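Local coordinates for protein N-acetyl-beta-D glucosaminidase (Rhizomucor miehei CAU432, PDB 4ZM6) that probably removes N-acetyl-beta-D-glucosamine residues through a family 3 glycosidase domain and acetylates glucosamine through an acetyl-CoA-binding GCN5-related region, at residues A[170-181]-A[222-233]; A[14-24]-A[37-48]. All coordinates share one frame; numbering follows the deposited sequence.

How the interactions relate
Both interactions are pairs of neighbouring parallel strands in the TIM-barrel-like domain of the glycosidase. Interaction 2 comes first in the chain and joins strands 17-19 and 41-44; interaction 1 follows in series and joins strands 178-181 and 227-230. Their centres are 18 Å apart and their nearest atoms about 7 Å apart, so they do not touch. The wall between them is continuous: 41-44 pairs with 76-79, which pairs with 129-130, and backbone bonds such as that of Ala175 with Asn130 reach interaction 1. Helix 323-340 touches both, through Gln15 and Leu16 in one and Thr226 in the other. Both lie away from the acetyl-CoA-binding residues, which belong to the acetyltransferase part of the chain.

Interaction 1 of 2, residues A[170-181]-A[222-233]; sequences QRGKVATSIKHF and IACPTSVMVGHM
Ile178 packs against Pro225 and Val228, and its branches divide the work. From CB, on the sheet face shared with Val228, CG1 meets Val228 CG2 at 3.8 Å. Torsion chi1 of 52° sets CG1 between the backbone N and the carbonyl carbon, leaving CG2 to approach Pro225 CB at 4.0 Å. At the tip, CD1 reaches Pro225 CG at 3.8 Å, so the isoleucine meets the CB-CG part of the proline ring. The backbones below are parallel strands: Met229 N donates to Ile178 O (2.9 Å), and Phe181 N donates to Met229 O (2.8 Å) in the carbonyl plane. Between Ile178 and Phe181 the register slips by one residue, a beta bulge, and the Lys179-His180 peptide within it is cis. Lys179 and Met229 run side by side, CB to CB at 3.9 Å, while Lys179 NZ goes on to salt bridges with Glu82 and Asp80. Ahead of the strand pairing, Thr176 N donates almost straight (176°) to Thr226 OG1 at 3.2 Å, a side chain standing in for a backbone acceptor. Helices 155-171 and 211-217 pack on Ile178, helix 323-340 packs on Thr226, the chain at 130-135, leading on from strand 129-130, bonds to 175-179, and strand 264-267 pairs beyond 227-230.

Interaction 2 of 2, residues A[14-24]-A[37-48]; sequences GQLLMCGFDGL and HNLGSIILFSRN
Asn48 grips the loop after strand 17-19 with both hydrogens of its amide. ND2 donates to Gly23 O at 2.8 Å, in the carbonyl plane and on a lone pair, and to Phe21 O at 3.2 Å, where it stands above the carbonyl plane. Both acceptors lie within 10° of the Asn48 amide plane, so the bonds fix the rotation of the group. Asn48 OD1 lies over one face of the Phe21 ring, offset toward the rim, with the ring and amide planes 31° apart. Further round the ring, Leu44 CD2 meets CE2 of Phe21 at 3.6 Å, and Ile42 CG2 approaches the same Phe21 CE2 at the ring edge, 4.0 Å away. Phe21 can fold back this way because chi1 of 61° places its ring between its own backbone N and carbonyl carbon.

In the next shell, Phe45 N donates to Asn48 OD1 at 3.3 Å from above the plane of its C=O, which helps hold the oxygen. The parallel strands align both loops: Ile43 N bonds Cys19 O at 3.2 Å, and Met18 CG packs on Ile43 CB at 3.9 Å. Helix 28-37 links them as a beta-alpha-beta unit and supports Phe21 through Ile30. With its nitrogen donating twice and its oxygen accepting, the buried Asn48 amide is satisfied at both ends, and it ties together two loops at the C-terminal ends of adjacent strands.

Interaction 1 of 2, residues A[170-181]-A[222-233]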
loop_
_atom_site.group_PDB
_atom_site.type_symbol
_atom_site.label_atom_id
_atom_site.label_comp_id
_atom_site.label_asym_id
_atom_site.label_seq_id
_atom_site.Cartn_x
_atom_site.Cartn_y
_atom_site.Cartn_z
ATOM N N GLN A 170 -17.466 14.631 11.654
ATOM C CA GLN A 170 -18.064 15.375 10.540
ATOM C C GLN A 170 -19.412 14.807 10.124
ATOM O O GLN A 170 -20.254 15.512 9.570
ATOM C CB GLN A 170 -17.110 15.401 9.354
ATOM C CG GLN A 170 -15.814 16.124 9.664
ATOM C CD GLN A 170 -14.894 16.230 8.473
ATOM O OE1 GLN A 170 -15.001 15.475 7.509
ATOM N NE2 GLN A 170 -13.981 17.174 8.532
ATOM N N ARG A 171 -19.612 13.529 10.406
ATOM C CA ARG A 171 -20.888 12.878 10.172
ATOM C C ARG A 171 -21.959 13.512 11.059
ATOM O O ARG A 171 -23.122 13.617 10.660
ATOM C CB ARG A 171 -20.758 11.383 10.466
ATOM C CG ARG A 171 -21.703 10.501 9.690
ATOM C CD ARG A 171 -20.937 9.384 9.013
ATOM N NE ARG A 171 -21.813 8.632 8.124
ATOM C CZ ARG A 171 -21.402 7.868 7.120
ATOM N NH1 ARG A 171 -20.109 7.736 6.842
ATOM N NH2 ARG A 171 -22.303 7.232 6.379
ATOM N N GLY A 172 -21.556 13.943 12.255
ATOM C CA GLY A 172 -22.436 14.678 13.166
ATOM C C GLY A 172 -22.457 16.189 12.950
ATOM O O GLY A 172 -22.770 16.942 13.873
ATOM N N LYS A 173 -22.131 16.632 11.735
ATOM C CA LYS A 173 -22.179 18.052 11.362
ATOM C C LYS A 173 -21.256 18.935 12.215
ATOM O O LYS A 173 -21.633 20.038 12.609
ATOM C CB LYS A 173 -23.625 18.568 11.412
ATOM N N VAL A 174 -20.046 18.443 12.483
ATOM C CA VAL A 174 -19.039 19.175 13.258
ATOM C C VAL A 174 -17.713 19.157 12.500
ATOM O O VAL A 174 -17.257 18.096 12.080
ATOM C CB VAL A 174 -18.836 18.537 14.647
ATOM C CG1 VAL A 174 -17.643 19.150 15.364
ATOM C CG2 VAL A 174 -20.093 18.683 15.489
ATOM N N ALA A 175 -17.090 20.324 12.345
ATOM C CA ALA A 175 -15.841 20.445 11.582
ATOM C C ALA A 175 -14.660 19.819 12.326
ATOM O O ALA A 175 -14.724 19.610 13.537
ATOM C CB ALA A 175 -15.556 21.903 11.265
ATOM N N THR A 176 -13.588 19.518 11.596
ATOM C CA THR A 176 -12.423 18.850 12.180
ATOM C C THR A 176 -11.103 19.520 11.813
ATOM O O THR A 176 -11.032 20.351 10.911
ATOM C CB THR A 176 -12.351 17.356 11.781
ATOM O OG1 THR A 176 -12.317 17.223 10.353
ATOM C CG2 THR A 176 -13.543 16.594 12.338
ATOM N N SER A 177 -10.064 19.143 12.549
ATOM C CA SER A 177 -8.709 19.614 12.311
ATOM C C SER A 177 -7.761 18.502 12.699
ATOM O O SER A 177 -7.609 18.193 13.881
ATOM C CB SER A 177 -8.400 20.858 13.139
ATOM O OG SER A 177 -9.231 21.935 12.762
ATOM N N ILE A 178 -7.146 17.877 11.700
ATOM C CA ILE A 178 -6.128 16.873 11.969
ATOM C C ILE A 178 -4.838 17.598 12.366
ATOM O O ILE A 178 -4.450 18.588 11.732
ATOM C CB ILE A 178 -5.926 15.883 10.794
ATOM C CG1 ILE A 178 -5.679 16.598 9.468
ATOM C CG2 ILE A 178 -7.145 14.987 10.658
ATOM C CD1 ILE A 178 -5.076 15.703 8.415
ATOM N N LYS A 179 -4.202 17.121 13.433
ATOM C CA LYS A 179 -3.048 17.800 14.009
ATOM C C LYS A 179 -2.058 16.801 14.588
ATOM O O LYS A 179 -2.448 15.681 14.900
ATOM C CB LYS A 179 -3.513 18.755 15.106
ATOM C CG LYS A 179 -4.562 18.184 16.045
ATOM C CD LYS A 179 -4.562 18.915 17.382
ATOM C CE LYS A 179 -5.947 18.949 18.005
ATOM N NZ LYS A 179 -5.924 19.177 19.476
ATOM N N HIS A 180 -0.788 17.178 14.760
ATOM C CA HIS A 180 -0.251 18.515 14.490
ATOM C C HIS A 180 0.726 18.419 13.339
ATOM O O HIS A 180 1.806 17.842 13.488
ATOM C CB HIS A 180 0.492 19.046 15.717
ATOM C CG HIS A 180 -0.329 19.057 16.964
ATOM N ND1 HIS A 180 -0.975 20.184 17.419
ATOM C CD2 HIS A 180 -0.618 18.075 17.846
ATOM C CE1 HIS A 180 -1.620 19.898 18.536
ATOM N NE2 HIS A 180 -1.420 18.623 18.815
ATOM N N PHE A 181 0.356 18.982 12.195
ATOM C CA PHE A 181 1.168 18.856 10.994
ATOM C C PHE A 181 2.521 19.522 11.226
ATOM O O PHE A 181 2.570 20.615 11.790
ATOM C CB PHE A 181 0.451 19.501 9.804
ATOM C CG PHE A 181 1.079 19.193 8.476
ATOM C CD1 PHE A 181 0.753 18.028 7.794
ATOM C CD2 PHE A 181 1.995 20.066 7.908
ATOM C CE1 PHE A 181 1.328 17.735 6.566
ATOM C CE2 PHE A 181 2.573 19.785 6.681
ATOM C CZ PHE A 181 2.239 18.617 6.008
ATOM N N ILE A 222 -16.589 11.742 3.276
ATOM C CA ILE A 222 -16.803 12.320 4.607
ATOM C C ILE A 222 -15.592 12.130 5.535
ATOM O O ILE A 222 -15.407 12.898 6.482
ATOM C CB ILE A 222 -18.091 11.743 5.266
ATOM C CG1 ILE A 222 -18.547 12.587 6.469
ATOM C CG2 ILE A 222 -17.890 10.296 5.690
ATOM C CD1 ILE A 222 -18.865 14.031 6.140
ATOM N N ALA A 223 -14.771 11.116 5.259
ATOM C CA ALA A 223 -13.585 10.828 6.071
ATOM C C ALA A 223 -12.397 11.755 5.800
ATOM O O ALA A 223 -11.413 11.725 6.545
ATOM C CB ALA A 223 -13.162 9.381 5.885
ATOM N N CYS A 224 -12.467 12.559 4.739
ATOM C CA CYS A 224 -11.431 13.553 4.469
ATOM C C CYS A 224 -11.690 14.767 5.351
ATOM O O CYS A 224 -12.822 15.254 5.404
ATOM C CB CYS A 224 -11.432 13.967 3.000
ATOM S SG CYS A 224 -10.196 15.226 2.595
ATOM N N PRO A 225 -10.651 15.260 6.052
ATOM C CA PRO A 225 -10.881 16.341 7.007
ATOM C C PRO A 225 -11.103 17.681 6.324
ATOM O O PRO A 225 -10.661 17.885 5.192
ATOM C CB PRO A 225 -9.598 16.356 7.836
ATOM C CG PRO A 225 -8.553 15.849 6.911
ATOM C CD PRO A 225 -9.229 14.880 5.985
ATOM N N THR A 226 -11.758 18.592 7.036
ATOM C CA THR A 226 -12.166 19.877 6.486
ATOM C C THR A 226 -11.139 20.956 6.794
ATOM O O THR A 226 -11.140 22.005 6.150
ATOM C CB THR A 226 -13.544 20.308 7.024
ATOM O OG1 THR A 226 -13.591 20.143 8.447
ATOM C CG2 THR A 226 -14.644 19.480 6.386
ATOM N N SER A 227 -10.276 20.701 7.778
ATOM C CA SER A 227 -9.137 21.570 8.055
ATOM C C SER A 227 -7.922 20.782 8.556
ATOM O O SER A 227 -8.041 19.640 9.010
ATOM C CB SER A 227 -9.515 22.652 9.073
ATOM O OG SER A 227 -9.397 22.181 10.404
ATOM N N VAL A 228 -6.754 21.411 8.459
ATOM C CA VAL A 228 -5.501 20.841 8.944
ATOM C C VAL A 228 -4.803 21.862 9.841
ATOM O O VAL A 228 -4.683 23.025 9.473
ATOM C CB VAL A 228 -4.565 20.475 7.774
ATOM C CG1 VAL A 228 -3.211 19.995 8.288
ATOM C CG2 VAL A 228 -5.207 19.414 6.889
ATOM N N MET A 229 -4.343 21.425 11.009
ATOM C CA MET A 229 -3.640 22.310 11.932
ATOM C C MET A 229 -2.128 22.067 11.903
ATOM O O MET A 229 -1.661 20.929 12.000
ATOM C CB MET A 229 -4.162 22.127 13.354
ATOM C CG MET A 229 -3.634 23.159 14.344
ATOM S SD MET A 229 -4.023 22.736 16.046
ATOM C CE MET A 229 -5.774 23.098 16.072
ATOM N N VAL A 230 -1.373 23.152 11.792
ATOM C CA VAL A 230 0.078 23.092 11.785
ATOM C C VAL A 230 0.602 23.456 13.172
ATOM O O VAL A 230 0.475 24.598 13.616
ATOM C CB VAL A 230 0.654 24.061 10.739
ATOM C CG1 VAL A 230 2.158 23.884 10.621
ATOM C CG2 VAL A 230 -0.022 23.843 9.392
ATOM N N GLY A 231 1.192 22.485 13.858
ATOM C CA GLY A 231 1.792 22.731 15.163
ATOM C C GLY A 231 3.057 23.564 15.068
ATOM O O GLY A 231 3.441 24.018 13.982
ATOM N N HIS A 232 3.704 23.762 16.215
ATOM C CA HIS A 232 4.932 24.550 16.295
ATOM C C HIS A 232 6.119 23.638 16.563
ATOM O O HIS A 232 6.344 23.219 17.700
ATOM C CB HIS A 232 4.824 25.600 17.400
ATOM C CG HIS A 232 3.526 26.337 17.401
ATOM N ND1 HIS A 232 3.173 27.226 16.409
ATOM C CD2 HIS A 232 2.494 26.320 18.277
ATOM C CE1 HIS A 232 1.978 27.724 16.672
ATOM N NE2 HIS A 232 1.546 27.193 17.803
ATOM N N MET A 233 6.866 23.326 15.505
ATOM C CA MET A 233 8.093 22.537 15.615
ATOM C C MET A 233 9.129 22.969 14.580
ATOM O O MET A 233 8.784 23.374 13.467
ATOM C CB MET A 233 7.794 21.035 15.505
ATOM C CG MET A 233 6.683 20.662 14.531
ATOM S SD MET A 233 5.798 19.177 15.050
ATOM C CE MET A 233 4.125 19.621 14.597
#

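Interaction 2 of 2, residues A[14-24]-A[37-48]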
loop_
_atom_site.group_PDB
_atom_site.type_symbol
_atom_site.label_atom_id
_atom_site.label_comp_id
_atom_site.label_asym_id
_atom_site.label_seq_id
_atom_site.Cartn_x
_atom_site.Cartn_y
_atom_site.Cartn_z
ATOM N N GLY A 14 -11.406 39.457 9.505
ATOM C CA GLY A 14 -11.820 38.895 10.791
ATOM C C GLY A 14 -12.196 37.424 10.716
ATOM O O GLY A 14 -12.041 36.688 11.692
ATOM N N GLN A 15 -12.682 36.992 9.552
ATOM C CA GLN A 15 -13.044 35.589 9.328
ATOM C C GLN A 15 -11.831 34.648 9.442
ATOM O O GLN A 15 -11.994 33.455 9.711
ATOM C CB GLN A 15 -13.720 35.406 7.955
ATOM C CG GLN A 15 -15.032 36.167 7.753
ATOM C CD GLN A 15 -16.182 35.662 8.620
ATOM O OE1 GLN A 15 -16.269 35.975 9.808
ATOM N NE2 GLN A 15 -17.087 34.899 8.016
ATOM N N LEU A 16 -10.626 35.193 9.254
ATOM C CA LEU A 16 -9.380 34.418 9.310
ATOM C C LEU A 16 -8.812 34.232 10.724
ATOM O O LEU A 16 -7.653 33.838 10.871
ATOM C CB LEU A 16 -8.310 35.070 8.417
ATOM C CG LEU A 16 -8.341 34.738 6.924
ATOM C CD1 LEU A 16 -9.748 34.806 6.356
ATOM C CD2 LEU A 16 -7.392 35.643 6.150
ATOM N N LEU A 17 -9.612 34.488 11.759
ATOM C CA LEU A 17 -9.126 34.363 13.135
ATOM C C LEU A 17 -10.010 33.517 14.039
ATOM O O LEU A 17 -11.198 33.324 13.778
ATOM C CB LEU A 17 -8.935 35.742 13.772
ATOM C CG LEU A 17 -7.523 36.321 13.655
ATOM C CD1 LEU A 17 -7.401 37.220 12.431
ATOM C CD2 LEU A 17 -7.168 37.077 14.925
ATOM N N MET A 18 -9.389 33.026 15.110
ATOM C CA MET A 18 -10.048 32.229 16.133
ATOM C C MET A 18 -9.471 32.655 17.475
ATOM O O MET A 18 -8.258 32.565 17.685
ATOM C CB MET A 18 -9.792 30.738 15.900
ATOM C CG MET A 18 -10.541 29.815 16.852
ATOM S SD MET A 18 -10.259 28.069 16.499
ATOM C CE MET A 18 -11.101 27.905 14.927
ATOM N N CYS A 19 -10.335 33.125 18.373
ATOM C CA CYS A 19 -9.890 33.748 19.619
ATOM C C CYS A 19 -10.748 33.312 20.801
ATOM O O CYS A 19 -11.959 33.123 20.663
ATOM C CB CYS A 19 -9.935 35.272 19.478
ATOM S SG CYS A 19 -9.338 35.901 17.886
ATOM N N GLY A 20 -10.109 33.164 21.961
ATOM C CA GLY A 20 -10.787 32.720 23.179
ATOM C C GLY A 20 -11.099 33.847 24.147
ATOM O O GLY A 20 -11.110 35.023 23.770
ATOM N N PHE A 21 -11.365 33.472 25.396
ATOM C CA PHE A 21 -11.668 34.419 26.473
ATOM C C PHE A 21 -11.741 33.681 27.812
ATOM O O PHE A 21 -11.543 32.465 27.870
ATOM C CB PHE A 21 -12.986 35.165 26.204
ATOM C CG PHE A 21 -14.189 34.266 26.106
ATOM C CD1 PHE A 21 -14.848 33.830 27.249
ATOM C CD2 PHE A 21 -14.669 33.859 24.869
ATOM C CE1 PHE A 21 -15.955 33.004 27.164
ATOM C CE2 PHE A 21 -15.779 33.034 24.777
ATOM C CZ PHE A 21 -16.422 32.605 25.926
ATOM N N ASP A 22 -12.025 34.427 28.880
ATOM C CA ASP A 22 -12.195 33.854 30.216
ATOM C C ASP A 22 -13.627 34.066 30.713
ATOM O O ASP A 22 -14.306 35.007 30.294
ATOM C CB ASP A 22 -11.196 34.489 31.188
ATOM C CG ASP A 22 -10.788 33.547 32.308
ATOM O OD1 ASP A 22 -11.675 32.882 32.884
ATOM O OD2 ASP A 22 -9.578 33.472 32.614
ATOM N N GLY A 23 -14.081 33.181 31.597
ATOM C CA GLY A 23 -15.411 33.293 32.207
ATOM C C GLY A 23 -16.438 32.373 31.576
ATOM O O GLY A 23 -16.097 31.548 30.735
ATOM N N LEU A 24 -17.700 32.537 31.977
ATOM C CA LEU A 24 -18.798 31.653 31.558
ATOM C C LEU A 24 -19.883 32.429 30.804
ATOM O O LEU A 24 -21.009 31.952 30.653
ATOM C CB LEU A 24 -19.403 30.941 32.779
ATOM C CG LEU A 24 -18.434 30.642 33.937
ATOM C CD1 LEU A 24 -18.489 31.733 35.000
ATOM C CD2 LEU A 24 -18.714 29.296 34.579
ATOM N N HIS A 37 -14.691 44.108 14.397
ATOM C CA HIS A 37 -13.642 43.552 13.542
ATOM C C HIS A 37 -14.032 42.255 12.818
ATOM O O HIS A 37 -13.168 41.583 12.250
ATOM C CB HIS A 37 -12.384 43.339 14.383
ATOM C CG HIS A 37 -12.016 44.532 15.210
ATOM N ND1 HIS A 37 -11.191 45.533 14.745
ATOM C CD2 HIS A 37 -12.383 44.896 16.460
ATOM C CE1 HIS A 37 -11.055 46.456 15.678
ATOM N NE2 HIS A 37 -11.769 46.095 16.729
ATOM N N ASN A 38 -15.324 41.916 12.840
ATOM C CA ASN A 38 -15.878 40.807 12.050
ATOM C C ASN A 38 -15.232 39.443 12.347
ATOM O O ASN A 38 -15.065 38.623 11.442
ATOM C CB ASN A 38 -15.767 41.140 10.550
ATOM C CG ASN A 38 -16.747 40.356 9.682
ATOM O OD1 ASN A 38 -17.774 39.868 10.153
ATOM N ND2 ASN A 38 -16.433 40.248 8.397
ATOM N N LEU A 39 -14.886 39.206 13.614
ATOM C CA LEU A 39 -14.282 37.935 14.037
ATOM C C LEU A 39 -15.190 36.785 13.599
ATOM O O LEU A 39 -16.403 36.841 13.813
ATOM C CB LEU A 39 -14.090 37.891 15.561
ATOM C CG LEU A 39 -12.844 37.216 16.156
ATOM C CD1 LEU A 39 -13.135 36.746 17.577
ATOM C CD2 LEU A 39 -12.334 36.050 15.329
ATOM N N GLY A 40 -14.605 35.756 12.983
ATOM C CA GLY A 40 -15.375 34.655 12.399
ATOM C C GLY A 40 -15.413 33.347 13.170
ATOM O O GLY A 40 -16.239 32.485 12.866
ATOM N N SER A 41 -14.522 33.177 14.146
ATOM C CA SER A 41 -14.436 31.927 14.896
ATOM C C SER A 41 -14.056 32.168 16.354
ATOM O O SER A 41 -13.267 33.059 16.659
ATOM C CB SER A 41 -13.413 30.986 14.249
ATOM O OG SER A 41 -13.420 31.090 12.832
ATOM N N ILE A 42 -14.622 31.359 17.244
ATOM C CA ILE A 42 -14.330 31.413 18.675
ATOM C C ILE A 42 -13.750 30.071 19.096
ATOM O O ILE A 42 -14.030 29.051 18.466
ATOM C CB ILE A 42 -15.612 31.673 19.501
ATOM C CG1 ILE A 42 -16.327 32.947 19.026
ATOM C CG2 ILE A 42 -15.305 31.753 20.995
ATOM C CD1 ILE A 42 -15.523 34.222 19.190
ATOM N N ILE A 43 -12.944 30.077 20.157
ATOM C CA ILE A 43 -12.456 28.841 20.781
ATOM C C ILE A 43 -12.752 28.870 22.281
ATOM O O ILE A 43 -12.647 29.916 22.920
ATOM C CB ILE A 43 -10.946 28.599 20.515
ATOM C CG1 ILE A 43 -10.447 27.376 21.303
ATOM C CG2 ILE A 43 -10.118 29.833 20.852
ATOM C CD1 ILE A 43 -9.097 26.850 20.858
ATOM N N LEU A 44 -13.122 27.716 22.827
ATOM C CA LEU A 44 -13.519 27.599 24.227
ATOM C C LEU A 44 -12.669 26.574 24.979
ATOM O O LEU A 44 -12.117 25.644 24.383
ATOM C CB LEU A 44 -14.992 27.194 24.316
ATOM C CG LEU A 44 -16.006 28.043 23.541
ATOM C CD1 LEU A 44 -17.403 27.473 23.728
ATOM C CD2 LEU A 44 -15.960 29.495 23.984
ATOM N N PHE A 45 -12.571 26.758 26.294
ATOM C CA PHE A 45 -11.836 25.843 27.169
ATOM C C PHE A 45 -12.694 25.533 28.395
ATOM O O PHE A 45 -13.793 26.069 28.523
ATOM C CB PHE A 45 -10.517 26.479 27.602
ATOM C CG PHE A 45 -9.564 26.740 26.469
ATOM C CD1 PHE A 45 -9.716 27.858 25.654
ATOM C CD2 PHE A 45 -8.502 25.874 26.227
ATOM C CE1 PHE A 45 -8.837 28.098 24.612
ATOM C CE2 PHE A 45 -7.618 26.112 25.188
ATOM C CZ PHE A 45 -7.785 27.224 24.380
ATOM N N SER A 46 -12.197 24.688 29.298
ATOM C CA SER A 46 -12.929 24.357 30.535
ATOM C C SER A 46 -13.304 25.598 31.363
ATOM O O SER A 46 -14.326 25.595 32.052
ATOM C CB SER A 46 -12.134 23.381 31.398
ATOM O OG SER A 46 -11.628 22.316 30.616
ATOM N N ARG A 47 -12.474 26.640 31.294
ATOM C CA ARG A 47 -12.790 27.944 31.882
ATOM C C ARG A 47 -14.192 28.402 31.480
ATOM O O ARG A 47 -14.961 28.883 32.316
ATOM C CB ARG A 47 -11.778 28.994 31.408
ATOM C CG ARG A 47 -10.388 28.444 31.132
ATOM C CD ARG A 47 -9.818 29.026 29.850
ATOM N NE ARG A 47 -9.169 30.315 30.043
ATOM C CZ ARG A 47 -8.934 31.178 29.063
ATOM N NH1 ARG A 47 -9.307 30.892 27.822
ATOM N NH2 ARG A 47 -8.335 32.329 29.324
ATOM N N ASN A 48 -14.517 28.236 30.200
ATOM C CA ASN A 48 -15.798 28.686 29.645
ATOM C C ASN A 48 -16.938 27.671 29.780
ATOM O O ASN A 48 -18.110 28.053 29.799
ATOM C CB ASN A 48 -15.616 29.087 28.175
ATOM C CG ASN A 48 -14.390 29.962 27.949
ATOM O OD1 ASN A 48 -13.654 29.778 26.979
ATOM N ND2 ASN A 48 -14.155 30.907 28.855
#